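Local coordinates for protein methylocystis parvus OBBP MbnE (Methylocystis parvus OBBP, PDB 5ICQ) that probably binds the copper-chelating peptide methanobactin in the periplasm for import into the cell, as a family 5 extracellular solute-binding protein, at residues 64-69 and 600-605; 92-97 and 225-230; 238-243 and 261-266. All blocks are in the same frame, centred on the assembly; numbering follows the deposited sequence.

Interaction 1: residues 64-69 and 600-605; sequences GRLRVG and PTLESW. With SO4 (sulfate ion), chain B.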
loop_
_atom_site.group_PDB
_atom_site.type_symbol
_atom_site.label_atom_id
_atom_site.label_comp_id
_atom_site.label_asym_id
_atom_site.label_seq_id
_atom_site.Cartn_x
_atom_site.Cartn_y
_atom_site.Cartn_z
ATOM N N GLY A 64 -5.844 26.245 16.072
ATOM C CA GLY A 64 -4.443 25.930 16.256
ATOM C C GLY A 64 -3.733 25.561 14.966
ATOM O O GLY A 64 -4.338 25.327 13.917
ATOM N N ARG A 65 -2.402 25.519 15.053
ATOM C CA ARG A 65 -1.549 25.145 13.934
ATOM C C ARG A 65 -0.898 23.799 14.216
ATOM O O ARG A 65 -0.258 23.623 15.258
ATOM C CB ARG A 65 -0.469 26.201 13.689
ATOM C CG ARG A 65 0.604 25.772 12.679
ATOM C CD ARG A 65 1.634 26.885 12.395
ATOM N NE ARG A 65 1.033 28.044 11.735
ATOM C CZ ARG A 65 1.722 28.966 11.069
ATOM N NH1 ARG A 65 3.040 28.860 10.966
ATOM N NH2 ARG A 65 1.094 29.994 10.497
ATOM N N LEU A 66 -1.053 22.854 13.292
ATOM C CA LEU A 66 -0.312 21.596 13.364
ATOM C C LEU A 66 0.991 21.740 12.591
ATOM O O LEU A 66 0.985 22.189 11.443
ATOM C CB LEU A 66 -1.124 20.438 12.784
ATOM C CG LEU A 66 -0.428 19.073 12.656
ATOM C CD1 LEU A 66 -0.131 18.465 14.042
ATOM C CD2 LEU A 66 -1.284 18.125 11.814
ATOM N N ARG A 67 2.106 21.358 13.214
ATOM C CA ARG A 67 3.400 21.366 12.547
ATOM C C ARG A 67 3.759 19.929 12.205
ATOM O O ARG A 67 4.001 19.108 13.103
ATOM C CB ARG A 67 4.484 22.015 13.406
ATOM C CG ARG A 67 4.349 23.532 13.558
ATOM C CD ARG A 67 3.494 23.881 14.760
ATOM N NE ARG A 67 3.906 23.107 15.925
ATOM C CZ ARG A 67 4.937 23.409 16.705
ATOM N NH1 ARG A 67 5.667 24.491 16.462
ATOM N NH2 ARG A 67 5.232 22.624 17.735
ATOM N N VAL A 68 3.795 19.649 10.903
ATOM C CA VAL A 68 4.075 18.339 10.328
ATOM C C VAL A 68 5.465 18.375 9.709
ATOM O O VAL A 68 5.847 19.370 9.079
ATOM C CB VAL A 68 3.009 17.995 9.264
ATOM C CG1 VAL A 68 3.442 16.823 8.408
ATOM C CG2 VAL A 68 1.671 17.716 9.930
ATOM N N GLY A 69 6.227 17.304 9.904
ATOM C CA GLY A 69 7.558 17.211 9.327
ATOM C C GLY A 69 7.712 15.995 8.435
ATOM O O GLY A 69 7.328 14.880 8.805
ATOM N N PRO A 600 -0.943 11.998 6.607
ATOM C CA PRO A 600 0.207 12.851 6.946
ATOM C C PRO A 600 -0.175 14.122 7.686
ATOM O O PRO A 600 0.659 14.661 8.428
ATOM C CB PRO A 600 0.833 13.164 5.576
ATOM C CG PRO A 600 -0.306 13.000 4.603
ATOM C CD PRO A 600 -1.139 11.874 5.151
ATOM N N THR A 601 -1.408 14.614 7.538
ATOM C CA THR A 601 -1.818 15.826 8.237
ATOM C C THR A 601 -2.812 15.554 9.362
ATOM O O THR A 601 -3.439 16.501 9.860
ATOM C CB THR A 601 -2.411 16.837 7.253
ATOM O OG1 THR A 601 -3.595 16.289 6.668
ATOM C CG2 THR A 601 -1.401 17.163 6.148
ATOM N N LEU A 602 -2.969 14.297 9.776
ATOM C CA LEU A 602 -3.701 13.950 11.003
ATOM C C LEU A 602 -5.119 14.531 10.995
ATOM O O LEU A 602 -5.534 15.241 11.917
ATOM C CB LEU A 602 -2.926 14.428 12.237
ATOM C CG LEU A 602 -1.470 13.951 12.330
ATOM C CD1 LEU A 602 -0.819 14.436 13.642
ATOM C CD2 LEU A 602 -1.379 12.443 12.216
ATOM N N GLU A 603 -5.874 14.196 9.939
ATOM C CA GLU A 603 -7.194 14.809 9.768
ATOM C C GLU A 603 -8.131 14.556 10.948
ATOM O O GLU A 603 -9.041 15.362 11.184
ATOM C CB GLU A 603 -7.857 14.323 8.479
ATOM C CG GLU A 603 -7.883 12.835 8.308
ATOM C CD GLU A 603 -6.803 12.360 7.346
ATOM O OE1 GLU A 603 -5.646 12.838 7.450
ATOM O OE2 GLU A 603 -7.124 11.523 6.471
ATOM N N SER A 604 -7.964 13.451 11.683
ATOM C CA SER A 604 -8.858 13.202 12.818
ATOM C C SER A 604 -8.357 13.779 14.143
ATOM O O SER A 604 -9.105 13.765 15.128
ATOM C CB SER A 604 -9.106 11.693 12.991
ATOM O OG SER A 604 -7.920 11.022 13.390
ATOM N N TRP A 605 -7.138 14.297 14.198
ATOM C CA TRP A 605 -6.599 14.806 15.452
ATOM C C TRP A 605 -7.028 16.252 15.681
ATOM O O TRP A 605 -7.628 16.899 14.815
ATOM C CB TRP A 605 -5.071 14.718 15.465
ATOM C CG TRP A 605 -4.483 13.335 15.461
ATOM C CD1 TRP A 605 -4.775 12.314 14.601
ATOM C CD2 TRP A 605 -3.423 12.854 16.309
ATOM N NE1 TRP A 605 -3.987 11.217 14.885
ATOM C CE2 TRP A 605 -3.154 11.522 15.928
ATOM C CE3 TRP A 605 -2.706 13.412 17.373
ATOM C CZ2 TRP A 605 -2.177 10.742 16.563
ATOM C CZ3 TRP A 605 -1.742 12.630 18.013
ATOM C CH2 TRP A 605 -1.484 11.315 17.600
HETATM S S SO4 B . 4.111 31.974 9.027
HETATM O O1 SO4 B . 3.508 32.650 7.884
HETATM O O2 SO4 B . 5.471 31.551 8.715
HETATM O O3 SO4 B . 4.155 32.873 10.178
HETATM O O4 SO4 B . 3.299 30.811 9.349
#
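Leu-66 turns a methyl group onto a backbone carbonyl: its CD2 lies 3.3 Å from Thr-601 O, and no hydrogen bond joins the two segments. Its CG is anti to the backbone N (chi1 174°), which carries the methyls to the loop. Val-68, two residues further along the strand on the same side, repeats the pattern, with CG1 3.5 Å from Pro-600 O and CG2 close to the same oxygen. The apolar part of the contact belongs to Leu-602, whose side chain crosses that of Leu-66 at about a right angle, Leu-602 CB 4.1 Å from Leu-66 CD2. Leu-602 opens a type I turn that ends at Trp-605, and its CD1 sits over one face of the Trp-605 ring, toward the rim. Arg-65 pairs with Glu-262 and also meets a sulfate ion, probably from the crystallisation liquor: NH1 and NH2 both donate to the same sulfate oxygen, O4. Strand 65-71 is an outermost strand of a four-stranded mixed sheet, parallel to strand 262-268, and the loop before strand 606-607 packs against both, Thr-601 touching Ile-263 and Leu-265, while Ile-584 of strand 584-585 meets Leu-66, Leu-602 and Trp-605.

Interaction 2: residues 92-97 and 225-230; sequences VGNVFQ and GPYVVA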
loop_
_atom_site.group_PDB
_atom_site.type_symbol
_atom_site.label_atom_id
_atom_site.label_comp_id
_atom_site.label_asym_id
_atom_site.label_seq_id
_atom_site.Cartn_x
_atom_site.Cartn_y
_atom_site.Cartn_z
ATOM N N VAL A 92 -4.116 15.985 -1.304
ATOM C CA VAL A 92 -5.278 15.134 -1.481
ATOM C C VAL A 92 -6.095 15.161 -0.201
ATOM O O VAL A 92 -5.541 15.118 0.908
ATOM C CB VAL A 92 -4.831 13.706 -1.846
ATOM C CG1 VAL A 92 -6.030 12.773 -1.945
ATOM C CG2 VAL A 92 -4.042 13.723 -3.159
ATOM N N GLY A 93 -7.417 15.271 -0.341
ATOM C CA GLY A 93 -8.285 15.298 0.824
ATOM C C GLY A 93 -8.440 16.696 1.394
ATOM O O GLY A 93 -9.558 17.210 1.479
ATOM N N ASN A 94 -7.320 17.324 1.772
ATOM C CA ASN A 94 -7.369 18.675 2.331
ATOM C C ASN A 94 -7.772 19.707 1.285
ATOM O O ASN A 94 -8.489 20.667 1.599
ATOM C CB ASN A 94 -6.012 19.051 2.922
ATOM C CG ASN A 94 -5.682 18.256 4.170
ATOM O OD1 ASN A 94 -6.556 17.995 5.008
ATOM N ND2 ASN A 94 -4.425 17.861 4.298
ATOM N N VAL A 95 -7.282 19.562 0.057
ATOM C CA VAL A 95 -7.545 20.514 -1.021
ATOM C C VAL A 95 -8.363 19.875 -2.136
ATOM O O VAL A 95 -9.433 20.370 -2.497
ATOM C CB VAL A 95 -6.229 21.109 -1.575
ATOM C CG1 VAL A 95 -6.529 22.067 -2.709
ATOM C CG2 VAL A 95 -5.470 21.830 -0.475
ATOM N N PHE A 96 -7.887 18.755 -2.676
ATOM C CA PHE A 96 -8.549 18.076 -3.788
ATOM C C PHE A 96 -9.452 16.963 -3.276
ATOM O O PHE A 96 -9.005 16.098 -2.515
ATOM C CB PHE A 96 -7.514 17.483 -4.745
ATOM C CG PHE A 96 -6.563 18.497 -5.309
ATOM C CD1 PHE A 96 -7.011 19.471 -6.190
ATOM C CD2 PHE A 96 -5.222 18.458 -4.977
ATOM C CE1 PHE A 96 -6.133 20.396 -6.728
ATOM C CE2 PHE A 96 -4.329 19.377 -5.514
ATOM C CZ PHE A 96 -4.786 20.351 -6.382
ATOM N N GLN A 97 -10.703 16.953 -3.733
ATOM C CA GLN A 97 -11.702 16.024 -3.226
ATOM C C GLN A 97 -12.214 15.116 -4.332
ATOM O O GLN A 97 -12.337 15.529 -5.486
ATOM C CB GLN A 97 -12.910 16.761 -2.644
ATOM C CG GLN A 97 -12.597 17.676 -1.510
ATOM C CD GLN A 97 -13.873 18.216 -0.924
ATOM O OE1 GLN A 97 -14.672 18.845 -1.625
ATOM N NE2 GLN A 97 -14.098 17.937 0.350
ATOM N N GLY A 225 -11.677 21.489 -1.016
ATOM C CA GLY A 225 -11.582 20.874 0.290
ATOM C C GLY A 225 -11.531 21.877 1.430
ATOM O O GLY A 225 -11.638 23.108 1.257
ATOM N N PRO A 226 -11.384 21.338 2.644
ATOM C CA PRO A 226 -11.440 22.181 3.849
ATOM C C PRO A 226 -10.316 23.187 3.984
ATOM O O PRO A 226 -10.466 24.131 4.767
ATOM C CB PRO A 226 -11.380 21.156 4.989
ATOM C CG PRO A 226 -10.717 19.947 4.371
ATOM C CD PRO A 226 -11.296 19.906 2.981
ATOM N N TYR A 227 -9.191 23.005 3.301
ATOM C CA TYR A 227 -8.054 23.905 3.410
ATOM C C TYR A 227 -7.694 24.482 2.054
ATOM O O TYR A 227 -7.860 23.831 1.019
ATOM C CB TYR A 227 -6.803 23.198 3.970
ATOM C CG TYR A 227 -6.993 22.700 5.376
ATOM C CD1 TYR A 227 -6.766 23.534 6.470
ATOM C CD2 TYR A 227 -7.434 21.402 5.614
ATOM C CE1 TYR A 227 -6.960 23.069 7.780
ATOM C CE2 TYR A 227 -7.633 20.936 6.909
ATOM C CZ TYR A 227 -7.389 21.770 7.981
ATOM O OH TYR A 227 -7.608 21.302 9.258
ATOM N N VAL A 228 -7.169 25.700 2.076
ATOM C CA VAL A 228 -6.562 26.301 0.895
ATOM C C VAL A 228 -5.060 26.400 1.115
ATOM O O VAL A 228 -4.560 26.386 2.249
ATOM C CB VAL A 228 -7.151 27.689 0.577
ATOM C CG1 VAL A 228 -8.662 27.608 0.476
ATOM C CG2 VAL A 228 -6.727 28.706 1.637
ATOM N N VAL A 229 -4.330 26.496 0.006
ATOM C CA VAL A 229 -2.881 26.658 0.059
ATOM C C VAL A 229 -2.586 28.133 0.309
ATOM O O VAL A 229 -2.868 28.986 -0.538
ATOM C CB VAL A 229 -2.208 26.162 -1.222
ATOM C CG1 VAL A 229 -0.713 26.437 -1.159
ATOM C CG2 VAL A 229 -2.459 24.682 -1.399
ATOM N N ALA A 230 -2.041 28.436 1.485
ATOM C CA ALA A 230 -1.817 29.803 1.932
ATOM C C ALA A 230 -0.406 30.298 1.670
ATOM O O ALA A 230 -0.215 31.494 1.432
ATOM C CB ALA A 230 -2.115 29.923 3.428
#
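Asn-94 and Val-95, in the loop between strands 65-71 and 100-103, present their carbonyls to the residues that lead into strand 227-233, an outermost strand of its sheet. Asn-94 O accepts from Tyr-227 N at 3.0 Å in a fairly straight bond (165°), and the CA-H of Gly-225 makes a further contact with the same oxygen. Val-95 O takes Gly-225 N at 2.9 Å, in a more bent bond (133°). The Asn-94 side chain runs alongside that of Tyr-227, its amide nearly perpendicular to the ring and Asn-94 OD1 3.6 Å from Tyr-227 CD2. Its ND2 is bound by Gly-90 O and Thr-601 OG1, which fixes the amide's rotation. With CG2 of Val-95 anti to the carbonyl carbon, that methyl comes 3.5 Å from Tyr-227 O. Gln-97 lays its amide against Gly-225; OE1 accepts from Ser-224 OG and Trp-247 NE1, and NE2 binds Tyr-246 OH. Replacing Gln-97 by alanine would probably leave Ser-224, Trp-247 and Tyr-246 without this partner and Gly-225 less closely covered. The link rests mainly on main-chain hydrogen bonds, and so probably depends little on side-chain identity apart from Gly-225, where a CB would clash with Asn-94 O.

Interaction 3: residues 238-243 and 261-266; sequences LLLKRD and DEIDLQ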
loop_
_atom_site.group_PDB
_atom_site.type_symbol
_atom_site.label_atom_id
_atom_site.label_comp_id
_atom_site.label_asym_id
_atom_site.label_seq_id
_atom_site.Cartn_x
_atom_site.Cartn_y
_atom_site.Cartn_z
ATOM N N LEU A 238 4.973 23.911 3.049
ATOM C CA LEU A 238 3.653 24.142 2.477
ATOM C C LEU A 238 2.728 24.481 3.636
ATOM O O LEU A 238 2.633 23.706 4.593
ATOM C CB LEU A 238 3.166 22.902 1.725
ATOM C CG LEU A 238 1.716 22.922 1.244
ATOM C CD1 LEU A 238 1.533 24.051 0.244
ATOM C CD2 LEU A 238 1.318 21.569 0.635
ATOM N N LEU A 239 2.097 25.650 3.589
ATOM C CA LEU A 239 1.186 26.080 4.645
ATOM C C LEU A 239 -0.250 26.012 4.144
ATOM O O LEU A 239 -0.604 26.660 3.149
ATOM C CB LEU A 239 1.507 27.494 5.129
ATOM C CG LEU A 239 0.569 28.021 6.230
ATOM C CD1 LEU A 239 0.736 27.242 7.538
ATOM C CD2 LEU A 239 0.764 29.520 6.466
ATOM N N LEU A 240 -1.067 25.232 4.836
ATOM C CA LEU A 240 -2.490 25.123 4.568
ATOM C C LEU A 240 -3.254 25.911 5.618
ATOM O O LEU A 240 -2.905 25.883 6.798
ATOM C CB LEU A 240 -2.943 23.663 4.607
ATOM C CG LEU A 240 -2.176 22.712 3.698
ATOM C CD1 LEU A 240 -2.783 21.324 3.790
ATOM C CD2 LEU A 240 -2.188 23.239 2.265
ATOM N N LYS A 241 -4.295 26.611 5.191
ATOM C CA LYS A 241 -5.119 27.386 6.104
ATOM C C LYS A 241 -6.576 27.053 5.831
ATOM O O LYS A 241 -6.981 26.926 4.673
ATOM C CB LYS A 241 -4.858 28.893 5.929
ATOM C CG LYS A 241 -5.681 29.769 6.841
ATOM C CD LYS A 241 -5.116 31.180 6.869
ATOM C CE LYS A 241 -5.863 32.060 7.856
ATOM N NZ LYS A 241 -5.339 33.459 7.800
ATOM N N ARG A 242 -7.363 26.913 6.896
ATOM C CA ARG A 242 -8.751 26.515 6.731
ATOM C C ARG A 242 -9.491 27.503 5.834
ATOM O O ARG A 242 -9.269 28.715 5.904
ATOM C CB ARG A 242 -9.450 26.443 8.090
ATOM C CG ARG A 242 -10.951 26.218 7.967
ATOM C CD ARG A 242 -11.690 26.430 9.279
ATOM N NE ARG A 242 -11.027 25.773 10.403
ATOM C CZ ARG A 242 -11.048 24.467 10.621
ATOM N NH1 ARG A 242 -11.697 23.670 9.770
ATOM N NH2 ARG A 242 -10.429 23.964 11.677
ATOM N N ASP A 243 -10.331 26.965 4.952
ATOM C CA ASP A 243 -11.329 27.749 4.231
ATOM C C ASP A 243 -12.514 27.931 5.167
ATOM O O ASP A 243 -13.222 26.962 5.451
ATOM C CB ASP A 243 -11.776 27.046 2.946
ATOM C CG ASP A 243 -12.826 27.845 2.166
ATOM O OD1 ASP A 243 -13.251 28.928 2.636
ATOM O OD2 ASP A 243 -13.237 27.377 1.084
ATOM N N ASP A 261 -6.726 24.872 12.492
ATOM C CA ASP A 261 -6.970 26.022 11.628
ATOM C C ASP A 261 -5.898 26.142 10.555
ATOM O O ASP A 261 -6.165 26.666 9.467
ATOM C CB ASP A 261 -7.043 27.309 12.457
ATOM C CG ASP A 261 -8.386 27.473 13.181
ATOM O OD1 ASP A 261 -9.347 26.731 12.864
ATOM O OD2 ASP A 261 -8.489 28.362 14.055
ATOM N N GLU A 262 -4.697 25.636 10.829
ATOM C CA GLU A 262 -3.583 25.705 9.898
ATOM C C GLU A 262 -2.762 24.435 10.016
ATOM O O GLU A 262 -2.628 23.870 11.103
ATOM C CB GLU A 262 -2.659 26.907 10.180
ATOM C CG GLU A 262 -3.235 28.255 9.785
ATOM C CD GLU A 262 -2.532 29.407 10.474
ATOM O OE1 GLU A 262 -3.216 30.387 10.833
ATOM O OE2 GLU A 262 -1.299 29.326 10.670
ATOM N N ILE A 263 -2.198 24.006 8.891
ATOM C CA ILE A 263 -1.290 22.867 8.850
ATOM C C ILE A 263 -0.025 23.319 8.138
ATOM O O ILE A 263 -0.084 23.711 6.967
ATOM C CB ILE A 263 -1.893 21.661 8.121
ATOM C CG1 ILE A 263 -3.218 21.253 8.776
ATOM C CG2 ILE A 263 -0.868 20.506 8.118
ATOM C CD1 ILE A 263 -4.051 20.338 7.915
ATOM N N ASP A 264 1.111 23.246 8.826
ATOM C CA ASP A 264 2.396 23.651 8.260
ATOM C C ASP A 264 3.224 22.401 8.001
ATOM O O ASP A 264 3.679 21.742 8.946
ATOM C CB ASP A 264 3.124 24.614 9.195
ATOM C CG ASP A 264 4.415 25.160 8.586
ATOM O OD1 ASP A 264 4.542 25.161 7.341
ATOM O OD2 ASP A 264 5.299 25.592 9.354
ATOM N N LEU A 265 3.398 22.062 6.724
ATOM C CA LEU A 265 4.153 20.880 6.319
ATOM C C LEU A 265 5.578 21.316 6.001
ATOM O O LEU A 265 5.812 21.987 4.992
ATOM C CB LEU A 265 3.518 20.196 5.108
ATOM C CG LEU A 265 2.106 19.631 5.326
ATOM C CD1 LEU A 265 1.045 20.630 4.886
ATOM C CD2 LEU A 265 1.918 18.302 4.609
ATOM N N GLN A 266 6.525 20.924 6.848
ATOM C CA GLN A 266 7.926 21.304 6.690
ATOM C C GLN A 266 8.745 20.106 6.234
ATOM O O GLN A 266 8.576 18.998 6.752
ATOM C CB GLN A 266 8.511 21.835 7.997
ATOM C CG GLN A 266 7.744 22.963 8.641
ATOM C CD GLN A 266 8.357 23.351 9.974
ATOM O OE1 GLN A 266 9.525 23.069 10.226
ATOM N NE2 GLN A 266 7.574 23.998 10.829
#
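Arg-242 and Asp-261 meet with their flat groups almost perpendicular, the guanidinium and carboxylate planes 86° apart. The arginine grips side-on: Arg-242 NE and NH2 both donate to Asp-261 OD1, NE from 3.1 Å. That oxygen lies in the guanidinium plane; NH2 uses its anti lone pair, away from the other carboxylate oxygen, while NE comes from the anti side but tilted out of the carboxylate plane. A bend at chi3 (-46°) brings the guanidinium round to the aspartate, and NH1 is held by Tyr-258 O. Beside this salt bridge the backbone bond from Arg-242 N to Asp-261 O, 2.8 Å long, closes the end of an antiparallel ladder. Leu-240 and Ile-263 form a hydrogen-bonded pair, as do Leu-238 and Leu-265, and the bond from Leu-240 N to Ile-263 O is nearly straight at 177°.

The side chains of these two pairs lie on one face of the sheet. There Leu-240 and Leu-265 cross obliquely, CG of the first 4.0 Å from CD1 of the second, whereas Leu-240 and Ile-263 approach through their CB atoms. The other face is more polar. Lys-241 and Glu-262 run side by side in the same direction, touching through their CG atoms at 4.1 Å, with the charged ends too far apart to bond; Glu-262 instead pairs with Arg-65. Leu-239 crosses Asp-264 at about a right angle, its CD1 3.9 Å from the aspartate CB, and Asp-264 OD1 is salt-bridged to Arg-237. Gln-266 NE2 reaches Asp-264 OD2 from above the carboxylate plane.

The two strands are the central pair of a four-stranded mixed sheet. Strand 227-233 lies along strand 237-242, where Tyr-227 and Val-229 pack on Leu-240, and strand 65-71 flanks strand 262-268.

Overall arrangement
All three contacts involve one mixed sheet, ordered 65-71, 262-268, 237-242, 227-233. Interaction 3 joins its two inner strands, while interactions 1 and 2 bring loops to its outermost strands. The centres of interactions 1 and 3 lie about 8 Å apart, those of 2 and 3 about 9 Å, and those of 1 and 2 about 13 Å. Along the chain, interactions 2 and 3 follow in series inside the long loop closed by interaction 1, which brings residues 600-605, near the C-terminus, back to the early strand. The loops of interactions 1 and 2 also touch each other directly, so distant parts of the chain are united around this sheet of the binding protein.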